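Local coordinates for protein UDP-N-acetylglucosamine 2-epimerase (Listeria monocytogenes, PDB 3OT5) that probably interconverts UDP-N-acetylglucosamine and UDP-N-acetylmannosamine by inverting the configuration at C2 of the sugar, as a non-hydrolysing bacterial 2-epimerase, at residues A[27-33]-A[113-119]; A[32-36]-A[61-65]. One frame throughout, in Å; residues are numbered along the deposited sequence.

Contact 1 (A[27-33]-A[113-119]); sequences KIKVMSI and ENPDIVL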
loop_
_atom_site.group_PDB
_atom_site.type_symbol
_atom_site.label_atom_id
_atom_site.label_comp_id
_atom_site.label_asym_id
_atom_site.label_seq_id
_atom_site.Cartn_x
_atom_site.Cartn_y
_atom_site.Cartn_z
ATOM N N LYS A 27 -2.600 -24.739 -18.637
ATOM C CA LYS A 27 -2.062 -23.615 -17.911
ATOM C C LYS A 27 -2.559 -23.635 -16.475
ATOM O O LYS A 27 -3.486 -24.375 -16.123
ATOM C CB LYS A 27 -2.552 -22.288 -18.513
ATOM C CG LYS A 27 -2.350 -22.092 -20.000
ATOM C CD LYS A 27 -0.900 -22.145 -20.418
ATOM C CE LYS A 27 -0.767 -21.732 -21.877
ATOM N NZ LYS A 27 -1.650 -22.539 -22.738
ATOM N N ILE A 28 -1.934 -22.800 -15.654
ATOM C CA ILE A 28 -2.352 -22.609 -14.285
ATOM C C ILE A 28 -3.312 -21.431 -14.390
ATOM O O ILE A 28 -2.894 -20.317 -14.713
ATOM C CB ILE A 28 -1.184 -22.248 -13.359
ATOM C CG1 ILE A 28 -0.127 -23.358 -13.394
ATOM C CG2 ILE A 28 -1.693 -22.019 -11.929
ATOM C CD1 ILE A 28 1.096 -23.064 -12.543
ATOM N N LYS A 29 -4.604 -21.678 -14.183
ATOM C CA LYS A 29 -5.578 -20.608 -14.286
ATOM C C LYS A 29 -5.690 -19.908 -12.951
ATOM O O LYS A 29 -6.146 -20.489 -11.986
ATOM C CB LYS A 29 -6.940 -21.125 -14.760
ATOM C CG LYS A 29 -7.964 -20.004 -14.957
ATOM C CD LYS A 29 -9.208 -20.506 -15.665
ATOM C CE LYS A 29 -10.123 -19.360 -16.054
ATOM N NZ LYS A 29 -11.319 -19.827 -16.794
ATOM N N VAL A 30 -5.240 -18.661 -12.913
ATOM C CA VAL A 30 -5.259 -17.848 -11.701
ATOM C C VAL A 30 -6.323 -16.767 -11.796
ATOM O O VAL A 30 -6.338 -15.972 -12.737
ATOM C CB VAL A 30 -3.943 -17.133 -11.475
ATOM C CG1 VAL A 30 -4.007 -16.315 -10.166
ATOM C CG2 VAL A 30 -2.783 -18.117 -11.447
ATOM N N MET A 31 -7.206 -16.748 -10.814
ATOM C CA MET A 31 -8.269 -15.780 -10.736
ATOM C C MET A 31 -7.895 -14.796 -9.656
ATOM O O MET A 31 -7.808 -15.165 -8.504
ATOM C CB MET A 31 -9.592 -16.465 -10.385
ATOM C CG MET A 31 -10.732 -15.509 -10.231
ATOM S SD MET A 31 -12.285 -16.323 -9.880
ATOM C CE MET A 31 -12.510 -17.263 -11.390
ATOM N N SER A 32 -7.669 -13.546 -10.043
ATOM C CA SER A 32 -7.299 -12.495 -9.104
ATOM C C SER A 32 -8.507 -11.641 -8.835
ATOM O O SER A 32 -9.121 -11.097 -9.758
ATOM C CB SER A 32 -6.158 -11.657 -9.662
ATOM O OG SER A 32 -5.015 -12.479 -9.841
ATOM N N ILE A 33 -8.860 -11.534 -7.564
ATOM C CA ILE A 33 -10.015 -10.772 -7.179
ATOM C C ILE A 33 -9.639 -9.492 -6.469
ATOM O O ILE A 33 -8.848 -9.506 -5.523
ATOM C CB ILE A 33 -10.890 -11.576 -6.201
ATOM C CG1 ILE A 33 -11.253 -12.933 -6.793
ATOM C CG2 ILE A 33 -12.150 -10.796 -5.849
ATOM C CD1 ILE A 33 -12.067 -13.787 -5.868
ATOM N N GLU A 113 -15.902 -20.538 -14.026
ATOM C CA GLU A 113 -14.538 -20.373 -14.546
ATOM C C GLU A 113 -13.595 -21.528 -14.209
ATOM O O GLU A 113 -12.662 -21.820 -14.978
ATOM C CB GLU A 113 -13.936 -19.053 -14.038
ATOM C CG GLU A 113 -14.663 -17.800 -14.550
ATOM C CD GLU A 113 -14.513 -17.581 -16.056
ATOM O OE1 GLU A 113 -13.388 -17.743 -16.595
ATOM O OE2 GLU A 113 -15.518 -17.207 -16.696
ATOM N N ASN A 114 -13.843 -22.167 -13.066
ATOM C CA ASN A 114 -13.051 -23.302 -12.557
ATOM C C ASN A 114 -11.543 -23.033 -12.551
ATOM O O ASN A 114 -10.761 -23.787 -13.150
ATOM C CB ASN A 114 -13.355 -24.592 -13.332
ATOM C CG ASN A 114 -12.819 -25.854 -12.625
ATOM O OD1 ASN A 114 -12.539 -25.834 -11.421
ATOM N ND2 ASN A 114 -12.709 -26.961 -13.371
ATOM N N PRO A 115 -11.129 -21.945 -11.891
ATOM C CA PRO A 115 -9.721 -21.659 -11.814
ATOM C C PRO A 115 -9.004 -22.629 -10.903
ATOM O O PRO A 115 -9.611 -23.239 -10.018
ATOM C CB PRO A 115 -9.684 -20.275 -11.173
ATOM C CG PRO A 115 -10.910 -20.234 -10.327
ATOM C CD PRO A 115 -11.928 -20.931 -11.179
ATOM N N ASP A 116 -7.704 -22.756 -11.124
ATOM C CA ASP A 116 -6.867 -23.603 -10.301
ATOM C C ASP A 116 -6.566 -22.913 -8.986
ATOM O O ASP A 116 -6.349 -23.557 -7.969
ATOM C CB ASP A 116 -5.582 -23.879 -11.034
ATOM C CG ASP A 116 -5.819 -24.638 -12.295
ATOM O OD1 ASP A 116 -6.692 -25.525 -12.278
ATOM O OD2 ASP A 116 -5.142 -24.365 -13.295
ATOM N N ILE A 117 -6.553 -21.589 -8.999
ATOM C CA ILE A 117 -6.247 -20.866 -7.791
ATOM C C ILE A 117 -6.854 -19.504 -7.842
ATOM O O ILE A 117 -6.909 -18.868 -8.889
ATOM C CB ILE A 117 -4.728 -20.775 -7.560
ATOM C CG1 ILE A 117 -4.411 -20.072 -6.234
ATOM C CG2 ILE A 117 -4.040 -20.044 -8.719
ATOM C CD1 ILE A 117 -2.934 -20.069 -5.907
ATOM N N VAL A 118 -7.327 -19.067 -6.691
ATOM C CA VAL A 118 -7.929 -17.768 -6.562
ATOM C C VAL A 118 -7.051 -16.973 -5.628
ATOM O O VAL A 118 -6.627 -17.489 -4.578
ATOM C CB VAL A 118 -9.334 -17.856 -5.988
ATOM C CG1 VAL A 118 -9.949 -16.446 -5.883
ATOM C CG2 VAL A 118 -10.190 -18.737 -6.869
ATOM N N LEU A 119 -6.762 -15.728 -6.011
ATOM C CA LEU A 119 -5.931 -14.865 -5.188
ATOM C C LEU A 119 -6.760 -13.726 -4.662
ATOM O O LEU A 119 -7.396 -12.991 -5.434
ATOM C CB LEU A 119 -4.732 -14.311 -5.955
ATOM C CG LEU A 119 -3.801 -15.349 -6.568
ATOM C CD1 LEU A 119 -2.719 -14.657 -7.396
ATOM C CD2 LEU A 119 -3.208 -16.244 -5.481
#

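Contact 2 (A[32-36]-A[61-65]); sequences SIFGT and VVITA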
loop_
_atom_site.group_PDB
_atom_site.type_symbol
_atom_site.label_atom_id
_atom_site.label_comp_id
_atom_site.label_asym_id
_atom_site.label_seq_id
_atom_site.Cartn_x
_atom_site.Cartn_y
_atom_site.Cartn_z
ATOM N N SER A 32 -7.669 -13.546 -10.043
ATOM C CA SER A 32 -7.299 -12.495 -9.104
ATOM C C SER A 32 -8.507 -11.641 -8.835
ATOM O O SER A 32 -9.121 -11.097 -9.758
ATOM C CB SER A 32 -6.158 -11.657 -9.662
ATOM O OG SER A 32 -5.015 -12.479 -9.841
ATOM N N ILE A 33 -8.860 -11.534 -7.564
ATOM C CA ILE A 33 -10.015 -10.772 -7.179
ATOM C C ILE A 33 -9.639 -9.492 -6.469
ATOM O O ILE A 33 -8.848 -9.506 -5.523
ATOM C CB ILE A 33 -10.890 -11.576 -6.201
ATOM C CG1 ILE A 33 -11.253 -12.933 -6.793
ATOM C CG2 ILE A 33 -12.150 -10.796 -5.849
ATOM C CD1 ILE A 33 -12.067 -13.787 -5.868
ATOM N N PHE A 34 -10.170 -8.378 -6.945
ATOM C CA PHE A 34 -9.968 -7.108 -6.251
ATOM C C PHE A 34 -11.242 -6.267 -6.269
ATOM O O PHE A 34 -11.982 -6.235 -7.256
ATOM C CB PHE A 34 -8.682 -6.353 -6.647
ATOM C CG PHE A 34 -8.365 -6.352 -8.113
ATOM C CD1 PHE A 34 -8.807 -5.344 -8.932
ATOM C CD2 PHE A 34 -7.536 -7.328 -8.644
ATOM C CE1 PHE A 34 -8.467 -5.326 -10.264
ATOM C CE2 PHE A 34 -7.192 -7.323 -9.963
ATOM C CZ PHE A 34 -7.660 -6.318 -10.783
ATOM N N GLY A 35 -11.503 -5.628 -5.137
ATOM C CA GLY A 35 -12.710 -4.839 -4.960
ATOM C C GLY A 35 -12.582 -3.389 -4.568
ATOM O O GLY A 35 -13.595 -2.745 -4.360
ATOM N N THR A 36 -11.362 -2.873 -4.427
ATOM C CA THR A 36 -11.163 -1.460 -4.092
ATOM C C THR A 36 -9.998 -0.923 -4.911
ATOM O O THR A 36 -9.240 -1.700 -5.490
ATOM C CB THR A 36 -10.896 -1.218 -2.586
ATOM O OG1 THR A 36 -9.679 -1.856 -2.197
ATOM C CG2 THR A 36 -12.042 -1.739 -1.732
ATOM N N VAL A 61 -9.296 -11.876 -14.276
ATOM C CA VAL A 61 -9.462 -10.788 -13.329
ATOM C C VAL A 61 -10.932 -10.553 -13.086
ATOM O O VAL A 61 -11.704 -10.327 -14.030
ATOM C CB VAL A 61 -8.818 -9.514 -13.831
ATOM C CG1 VAL A 61 -9.220 -8.338 -12.950
ATOM C CG2 VAL A 61 -7.283 -9.693 -13.903
ATOM N N VAL A 62 -11.298 -10.605 -11.808
ATOM C CA VAL A 62 -12.659 -10.430 -11.357
ATOM C C VAL A 62 -12.751 -9.200 -10.456
ATOM O O VAL A 62 -12.051 -9.105 -9.439
ATOM C CB VAL A 62 -13.119 -11.664 -10.539
ATOM C CG1 VAL A 62 -14.578 -11.504 -10.117
ATOM C CG2 VAL A 62 -12.912 -12.953 -11.341
ATOM N N ILE A 63 -13.609 -8.263 -10.834
ATOM C CA ILE A 63 -13.816 -7.057 -10.054
ATOM C C ILE A 63 -15.082 -7.179 -9.218
ATOM O O ILE A 63 -16.117 -7.671 -9.689
ATOM C CB ILE A 63 -13.952 -5.819 -10.953
ATOM C CG1 ILE A 63 -12.731 -5.676 -11.864
ATOM C CG2 ILE A 63 -14.113 -4.569 -10.110
ATOM C CD1 ILE A 63 -12.810 -4.437 -12.752
ATOM N N THR A 64 -14.983 -6.725 -7.975
ATOM C CA THR A 64 -16.082 -6.729 -7.014
ATOM C C THR A 64 -16.009 -5.428 -6.224
ATOM O O THR A 64 -15.764 -5.444 -5.015
ATOM C CB THR A 64 -15.982 -7.914 -6.019
ATOM O OG1 THR A 64 -14.699 -7.895 -5.384
ATOM C CG2 THR A 64 -16.167 -9.245 -6.724
ATOM N N ALA A 65 -16.193 -4.307 -6.922
ATOM C CA ALA A 65 -16.131 -2.969 -6.322
ATOM C C ALA A 65 -17.487 -2.495 -5.807
ATOM O O ALA A 65 -18.383 -2.177 -6.592
ATOM C CB ALA A 65 -15.566 -1.966 -7.337
#

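Contact 1 (A[27-33]-A[113-119])
Lys29 stretches over Pro115 and ends at Glu113, the two side chains crossing at about a right angle. With CG anti to the backbone N (chi1 -177°) and the rest of the chain extended, its methylenes cross Pro115 obliquely, CG over CA and CB, and NZ meets both Glu113 OE1 in a salt bridge (2.9 Å) and Glu113 O (3.0 Å). A long, flexible lysine suits this partly exposed margin, because it can bind a carboxylate and a carbonyl at a helix end together. Asp116 works through its carboxylate: OD2 takes Lys29 N at 2.9 Å from above the carboxylate plane, while Lys29 O receives both Asp116 N and Ile117 N. Beyond this start the segments run as neighbouring parallel strands in the Rossmann-like sheet of the N-terminal half, with Met31 N bonded to Ile117 O. Their beta-branched residues suit extended backbone. Val30 and Ile117 lie side by side, CG2 to CG2 at 3.6 Å, on the face where helix 37-51 packs on Val30 and Leu119; Val30 CG1 meets Leu119 CD1 tightly at 3.5 Å. On the other face Met31 bends at its thioether, bringing CE within 3.5 Å of Pro115 CG, and Ile33 CD1 presses obliquely on Val118 CG1, beneath helix 95-113.

Contact 2 (A[32-36]-A[61-65])
Ser32 to Phe34 pair with Val61 to Ile63 as parallel strands whose short axes approach to 4.9 Å at an angle of 21°. The backbone bonds alternate between them: Val62 N gives to Ser32 O in an almost perfectly straight bond (3.0 Å), Phe34 N to Val62 O and Thr64 N to Phe34 O. Phe34 and Val61 make the main side-chain contact. The ring comes obliquely against the valine, and its far atom CZ reaches Val61 CG1 at 3.3 Å. That reach depends on chi1 of 42°, which sets Phe34 CG between its own backbone N and carbonyl carbon and lays the ring back over the preceding part of the pair. A large flat side chain can thus reach back to Val61, two residues before its bridge partner Ile63, while the compact, beta-branched valine meets its far end. Helix 37-51 covers this face: Met43 touches both Ser32 and Phe34, and Val47 touches Val61. On the opposite face Ile33 CG2 lies 3.9 Å from Thr64 OG1, and helix 95-113 packs there through Ile106 against Ile33, Val62 and Thr64. The two strands and helix 37-51 form a beta-alpha-beta unit, the repeating element of a Rossmann-like fold. Just after strand 28-34, Gly35 passes tightly by the other segment, CA 3.1 Å from Thr64 O; lacking a side chain, glycine suits a spot where a beta carbon would collide with that carbonyl. A hydrogen bond from Gly35 N to Glu39 OE1 ties this turn to helix 37-51. Chemically, the pair is held by main-chain bonds and apolar packing, and Thr64 OG1 is buried with no polar partner in the model, so cohesion here probably owes little to polar side chains.

Both contacts use strand 28-34, one along each of its edges, and share Ser32 and Ile33. Contact 1 joins it to strand 117-121 and contact 2 to strand 57-63, so together they set three adjacent strands of the seven-stranded parallel sheet, in the order 57-63, 28-34, 117-121. Their centres lie 13 Å apart, and Met31 CG of contact 1 packs on Val62 CG2 of contact 2 at 3.5 Å. Along the chain, strand 57-63 follows helix 37-51; the chain goes on outward to strand 84-85, then crosses back through helix 95-113 to strand 117-121 on the far side of strand 28-34. This reversal places strand 28-34 inside the sheet, with those helices on opposite faces, as in Rossmann-like domains.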